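Local coordinates for protein superoxide dismutase [Cu-Zn] (Bacteroidetes bacterium GWA2_30_7, PDB 7B4O) that probably catalyses the dismutation of superoxide to oxygen and hydrogen peroxide, here with zinc ions bound where its family carries copper and zinc, at residues A[85-90]-A[107-112]; A[7-12]-A[25-30]. One frame throughout, in Å; residues are numbered along the deposited sequence.

Contact 1: A[85-90]-A[107-112]. With ZN (zinc ion), chain F.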
loop_
_atom_site.group_PDB
_atom_site.type_symbol
_atom_site.label_atom_id
_atom_site.label_comp_id
_atom_site.label_asym_id
_atom_site.label_seq_id
_atom_site.Cartn_x
_atom_site.Cartn_y
_atom_site.Cartn_z
ATOM N N ARG A 85 -21.996 -6.192 9.856
ATOM C CA ARG A 85 -21.105 -5.929 8.704
ATOM C C ARG A 85 -19.669 -6.291 9.069
ATOM O O ARG A 85 -19.316 -6.315 10.254
ATOM C CB ARG A 85 -21.190 -4.468 8.252
ATOM C CG ARG A 85 -20.686 -3.467 9.280
ATOM C CD ARG A 85 -20.522 -2.078 8.693
ATOM N NE ARG A 85 -19.149 -1.821 8.244
ATOM C CZ ARG A 85 -18.637 -0.617 8.046
ATOM N NH1 ARG A 85 -19.382 0.463 8.216
ATOM N NH2 ARG A 85 -17.373 -0.494 7.695
ATOM N N HIS A 86 -18.868 -6.541 8.042
ATOM C CA HIS A 86 -17.397 -6.605 8.135
ATOM C C HIS A 86 -16.878 -5.174 8.273
ATOM O O HIS A 86 -17.508 -4.259 7.713
ATOM C CB HIS A 86 -16.822 -7.237 6.860
ATOM C CG HIS A 86 -17.315 -8.613 6.588
ATOM N ND1 HIS A 86 -17.534 -9.089 5.320
ATOM C CD2 HIS A 86 -17.636 -9.620 7.428
ATOM C CE1 HIS A 86 -17.933 -10.344 5.403
ATOM N NE2 HIS A 86 -18.011 -10.683 6.671
ATOM N N ILE A 87 -15.777 -4.982 8.990
ATOM C CA ILE A 87 -15.097 -3.660 9.004
ATOM C C ILE A 87 -14.893 -3.219 7.547
ATOM O O ILE A 87 -15.104 -2.035 7.242
ATOM C CB ILE A 87 -13.779 -3.699 9.788
ATOM C CG1 ILE A 87 -13.986 -4.028 11.268
ATOM C CG2 ILE A 87 -13.037 -2.383 9.613
ATOM C CD1 ILE A 87 -14.954 -3.120 11.995
ATOM N N GLY A 88 -14.553 -4.154 6.664
ATOM C CA GLY A 88 -14.222 -3.810 5.265
ATOM C C GLY A 88 -15.426 -3.527 4.378
ATOM O O GLY A 88 -15.216 -3.305 3.166
ATOM N N ASP A 89 -16.658 -3.570 4.885
ATOM C CA ASP A 89 -17.873 -3.433 4.044
ATOM C C ASP A 89 -18.199 -1.965 3.799
ATOM O O ASP A 89 -19.003 -1.385 4.536
ATOM C CB ASP A 89 -19.049 -4.195 4.658
ATOM C CG ASP A 89 -18.866 -5.695 4.591
ATOM O OD1 ASP A 89 -17.958 -6.162 3.833
ATOM O OD2 ASP A 89 -19.629 -6.396 5.295
ATOM N N LEU A 90 -17.576 -1.371 2.769
ATOM C CA LEU A 90 -17.771 0.059 2.437
ATOM C C LEU A 90 -18.795 0.202 1.298
ATOM O O LEU A 90 -18.914 1.305 0.778
ATOM C CB LEU A 90 -16.433 0.706 2.065
ATOM C CG LEU A 90 -15.252 0.439 2.999
ATOM C CD1 LEU A 90 -14.104 1.373 2.663
ATOM C CD2 LEU A 90 -15.603 0.582 4.478
ATOM N N ASP A 107 -17.745 6.840 7.809
ATOM C CA ASP A 107 -17.724 5.470 8.357
ATOM C C ASP A 107 -17.422 5.560 9.852
ATOM O O ASP A 107 -16.474 6.237 10.235
ATOM C CB ASP A 107 -16.720 4.609 7.598
ATOM C CG ASP A 107 -16.900 3.142 7.911
ATOM O OD1 ASP A 107 -16.541 2.736 9.031
ATOM O OD2 ASP A 107 -17.389 2.430 7.048
ATOM N N LYS A 108 -18.231 4.892 10.675
ATOM C CA LYS A 108 -18.127 4.960 12.155
ATOM C C LYS A 108 -17.379 3.739 12.702
ATOM O O LYS A 108 -17.243 3.649 13.927
ATOM C CB LYS A 108 -19.531 5.083 12.746
ATOM C CG LYS A 108 -20.229 6.387 12.392
ATOM C CD LYS A 108 -21.380 6.736 13.315
ATOM C CE LYS A 108 -21.766 8.198 13.248
ATOM N NZ LYS A 108 -20.931 9.034 14.146
ATOM N N MET A 109 -16.892 2.843 11.846
ATOM C CA MET A 109 -16.258 1.570 12.276
ATOM C C MET A 109 -14.756 1.546 11.964
ATOM O O MET A 109 -14.005 0.937 12.735
ATOM C CB MET A 109 -16.939 0.374 11.604
ATOM C CG MET A 109 -18.386 0.224 12.001
ATOM S SD MET A 109 -18.920 -1.477 11.850
ATOM C CE MET A 109 -20.567 -1.402 12.567
ATOM N N ILE A 110 -14.314 2.155 10.864
ATOM C CA ILE A 110 -12.886 2.032 10.453
ATOM C C ILE A 110 -12.017 2.935 11.347
ATOM O O ILE A 110 -12.433 4.068 11.681
ATOM C CB ILE A 110 -12.708 2.269 8.939
ATOM C CG1 ILE A 110 -13.108 3.672 8.492
ATOM C CG2 ILE A 110 -13.459 1.202 8.149
ATOM C CD1 ILE A 110 -13.169 3.800 6.980
ATOM N N VAL A 111 -10.858 2.418 11.756
ATOM C CA VAL A 111 -9.861 3.151 12.594
ATOM C C VAL A 111 -8.462 2.930 12.013
ATOM O O VAL A 111 -8.318 2.077 11.111
ATOM C CB VAL A 111 -9.933 2.720 14.070
ATOM C CG1 VAL A 111 -11.292 3.036 14.683
ATOM C CG2 VAL A 111 -9.614 1.249 14.243
ATOM N N PHE A 112 -7.469 3.664 12.521
ATOM C CA PHE A 112 -6.073 3.648 12.016
ATOM C C PHE A 112 -5.109 3.036 13.036
ATOM O O PHE A 112 -3.891 3.080 12.791
ATOM C CB PHE A 112 -5.613 5.061 11.659
ATOM C CG PHE A 112 -6.503 5.791 10.681
ATOM C CD1 PHE A 112 -6.999 5.160 9.550
ATOM C CD2 PHE A 112 -6.843 7.116 10.889
ATOM C CE1 PHE A 112 -7.827 5.837 8.668
ATOM C CE2 PHE A 112 -7.662 7.789 9.996
ATOM C CZ PHE A 112 -8.156 7.153 8.888
HETATM ZN ZN ZN F . -17.993 -8.073 3.639
#
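The Arg85 side chain slides past Met109, whose SD lies over one face of the guanidinium group, near its rim, and 3.6 Å from Arg85 CD. At the group's edge, NH1 and NH2 of Arg85 close end-on upon a single oxygen, Asp107 OD2, each 3.0 Å away. The carboxylate stands nearly perpendicular to the guanidinium (84°), and Arg85 NH2 uses the syn lone pair of OD2 whereas NH1 arrives from above the carboxylate plane. OD2 is also hydrogen-bonded to Tyr105 OH. The other oxygen, Asp107 OD1, accepts Met109 N at 2.8 Å in an Asx turn and Ile110 N as well, the two from opposite faces, an Asx motif. A bend at chi3 (-95°) swings the guanidinium back alongside its own backbone, where in its plane Arg85 NE meets His86 O almost straight at 3.0 Å and NH2 reaches Ile87 O, while Asp89 O lies over the face opposite Met109 SD. The arginine thereby braces the type I turn from His86 to Asp89, whose end residues bind zinc through His86 ND1 and Asp89 OD1, with His69 and His77 completing the site. A methionine in place of Arg85 would probably leave the buried Asp107 carboxylate without its counter-charge and the carbonyls of His86 and Ile87 without these donors. Beside the ion pair, Ile87 CG2 packs on Ile110 CG2 at 3.9 Å. Leu90 and Ile110 both rest on Ile52 of strand 46-53, and the contact joins the start of strand 89-95 to the loop leaving strand 101-107, the outermost strands of the sheet.

Contact 2: A[7-12]-A[25-30]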
loop_
_atom_site.group_PDB
_atom_site.type_symbol
_atom_site.label_atom_id
_atom_site.label_comp_id
_atom_site.label_asym_id
_atom_site.label_seq_id
_atom_site.Cartn_x
_atom_site.Cartn_y
_atom_site.Cartn_z
ATOM N N GLN A 7 -3.917 10.368 11.413
ATOM C CA GLN A 7 -5.181 11.118 11.199
ATOM C C GLN A 7 -5.692 10.886 9.778
ATOM O O GLN A 7 -6.844 11.245 9.497
ATOM C CB GLN A 7 -4.960 12.624 11.364
ATOM C CG GLN A 7 -4.485 13.044 12.743
ATOM C CD GLN A 7 -5.463 12.646 13.821
ATOM O OE1 GLN A 7 -5.133 11.866 14.713
ATOM N NE2 GLN A 7 -6.682 13.158 13.729
ATOM N N LYS A 8 -4.847 10.353 8.897
ATOM C CA LYS A 8 -5.160 10.250 7.457
ATOM C C LYS A 8 -4.531 8.977 6.901
ATOM O O LYS A 8 -3.378 8.661 7.240
ATOM C CB LYS A 8 -4.643 11.479 6.707
ATOM C CG LYS A 8 -4.923 11.488 5.215
ATOM C CD LYS A 8 -4.549 12.795 4.569
ATOM C CE LYS A 8 -4.539 12.706 3.059
ATOM N NZ LYS A 8 -4.065 13.964 2.439
ATOM N N ALA A 9 -5.279 8.275 6.059
ATOM C CA ALA A 9 -4.761 7.123 5.302
ATOM C C ALA A 9 -5.050 7.368 3.831
ATOM O O ALA A 9 -6.035 8.047 3.508
ATOM C CB ALA A 9 -5.365 5.828 5.777
ATOM N N VAL A 10 -4.177 6.845 2.988
ATOM C CA VAL A 10 -4.255 7.069 1.527
ATOM C C VAL A 10 -4.105 5.717 0.846
ATOM O O VAL A 10 -3.234 4.938 1.232
ATOM C CB VAL A 10 -3.185 8.069 1.060
ATOM C CG1 VAL A 10 -3.277 8.272 -0.447
ATOM C CG2 VAL A 10 -3.298 9.399 1.786
ATOM N N CYS A 11 -4.893 5.501 -0.196
ATOM C CA CYS A 11 -4.832 4.265 -1.000
ATOM C C CYS A 11 -4.909 4.635 -2.471
ATOM O O CYS A 11 -5.930 5.207 -2.905
ATOM C CB CYS A 11 -5.976 3.333 -0.649
ATOM S SG CYS A 11 -5.888 1.787 -1.565
ATOM N N VAL A 12 -3.841 4.337 -3.193
ATOM C CA VAL A 12 -3.839 4.475 -4.670
ATOM C C VAL A 12 -4.186 3.106 -5.233
ATOM O O VAL A 12 -3.523 2.113 -4.870
ATOM C CB VAL A 12 -2.497 4.992 -5.197
ATOM C CG1 VAL A 12 -2.533 5.109 -6.713
ATOM C CG2 VAL A 12 -2.120 6.311 -4.547
ATOM N N ILE A 25 -8.122 6.889 -2.982
ATOM C CA ILE A 25 -9.072 6.859 -1.845
ATOM C C ILE A 25 -8.350 7.447 -0.636
ATOM O O ILE A 25 -7.213 7.047 -0.379
ATOM C CB ILE A 25 -9.566 5.426 -1.582
ATOM C CG1 ILE A 25 -10.155 4.801 -2.848
ATOM C CG2 ILE A 25 -10.554 5.417 -0.425
ATOM C CD1 ILE A 25 -9.903 3.341 -2.953
ATOM N N THR A 26 -8.989 8.382 0.046
ATOM C CA THR A 26 -8.458 8.943 1.304
ATOM C C THR A 26 -9.435 8.647 2.433
ATOM O O THR A 26 -10.659 8.607 2.211
ATOM C CB THR A 26 -8.152 10.434 1.191
ATOM O OG1 THR A 26 -9.386 11.128 1.040
ATOM C CG2 THR A 26 -7.197 10.727 0.058
ATOM N N PHE A 27 -8.860 8.470 3.611
ATOM C CA PHE A 27 -9.579 8.240 4.877
ATOM C C PHE A 27 -9.092 9.318 5.833
ATOM O O PHE A 27 -7.891 9.336 6.105
ATOM C CB PHE A 27 -9.276 6.840 5.410
ATOM C CG PHE A 27 -9.555 5.716 4.448
ATOM C CD1 PHE A 27 -8.603 5.302 3.530
ATOM C CD2 PHE A 27 -10.761 5.036 4.497
ATOM C CE1 PHE A 27 -8.876 4.264 2.654
ATOM C CE2 PHE A 27 -11.015 3.975 3.646
ATOM C CZ PHE A 27 -10.073 3.583 2.728
ATOM N N THR A 28 -9.984 10.171 6.326
ATOM C CA THR A 28 -9.594 11.298 7.208
ATOM C C THR A 28 -10.426 11.220 8.490
ATOM O O THR A 28 -11.662 11.146 8.383
ATOM C CB THR A 28 -9.733 12.631 6.467
ATOM O OG1 THR A 28 -8.994 12.527 5.245
ATOM C CG2 THR A 28 -9.219 13.795 7.283
ATOM N N LYS A 29 -9.762 11.233 9.645
ATOM C CA LYS A 29 -10.462 11.287 10.947
ATOM C C LYS A 29 -11.314 12.555 10.945
ATOM O O LYS A 29 -10.789 13.606 10.570
ATOM C CB LYS A 29 -9.471 11.248 12.112
ATOM C CG LYS A 29 -10.090 10.928 13.467
ATOM C CD LYS A 29 -10.531 9.484 13.611
ATOM C CE LYS A 29 -11.426 9.244 14.809
ATOM N NZ LYS A 29 -12.790 9.793 14.605
ATOM N N SER A 30 -12.595 12.429 11.306
ATOM C CA SER A 30 -13.540 13.553 11.529
ATOM C C SER A 30 -14.120 13.421 12.937
ATOM O O SER A 30 -13.894 12.374 13.578
ATOM C CB SER A 30 -14.619 13.586 10.479
ATOM O OG SER A 30 -15.480 12.466 10.611
#
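Ala9 and Phe27 face each other as a hydrogen-bonded pair in an antiparallel beta hairpin, strands 8-15 and 22-30 of the Cu,Zn superoxide dismutase beta-barrel. Ala9 N gives to Phe27 O at 2.8 Å, and Phe27 N returns the bond to Ala9 O. Cys11 and Ile25 repeat this two-way link, while Lys29 N bonds Gln7 O at 2.9 Å in a nearly straight line (176°). In the non-hydrogen-bonded pairs between, Lys8 with Thr28 and Val10 with Thr26, CA-H groups lean on the carbonyls instead; Lys8 CA comes within 3.2 Å of Phe27 O.

Ala9, Cys11, Ile25 and Phe27 point to the buried face. With CG anti to its carbonyl carbon (chi1 -55°), the Phe27 ring turns an edge to the neighbouring strand, CD1 resting 4.0 Å from Ala9 CB. Met123 of strand 122-126 packs against Cys11, Ile25 and Phe27 in the interior, and Ile149 of strand 143-151 touches Ala9 and Cys11. Lys8, Val10, Thr26 and Thr28 occupy the other face, where Val10 packs on Asp57 of the second subunit. Each strand has a further neighbour on its far side: the backbones of Lys8 and Val10 hydrogen-bond to Gly152 and Gly150, those of Thr26 and Thr28 to Val37 and Lys35. Beyond the last rung the Lys29 chain bends at chi2 and chi4, and NZ, which also donates to Gly33 O, hydrogen-bonds Ser30 O at 3.0 Å, nearly along the C=O axis.

Contact 1 and contact 2 have centres 13 Å apart and meet through the loop that follows strand 101-107. Ile110 CD1 lies 3.7 Å from Phe27 CD2, and the ring of Phe112 drops onto the hairpin, with CE1 3.8 Å from Ala9 CB and CZ 3.5 Å from Phe27 O. Segment 107-112 thus takes part in both contacts: it meets Arg85 and the zinc-binding turn near its start, the inner face of 7-12 with 25-30 farther on. Only contact 1 supplies zinc ligands to the site shared with His69 and His77, and its Ile87 side chain is about 9 Å from a zinc other than the one bound by His86 and Asp89. His69 also binds the zinc held by His51, His53 and His126.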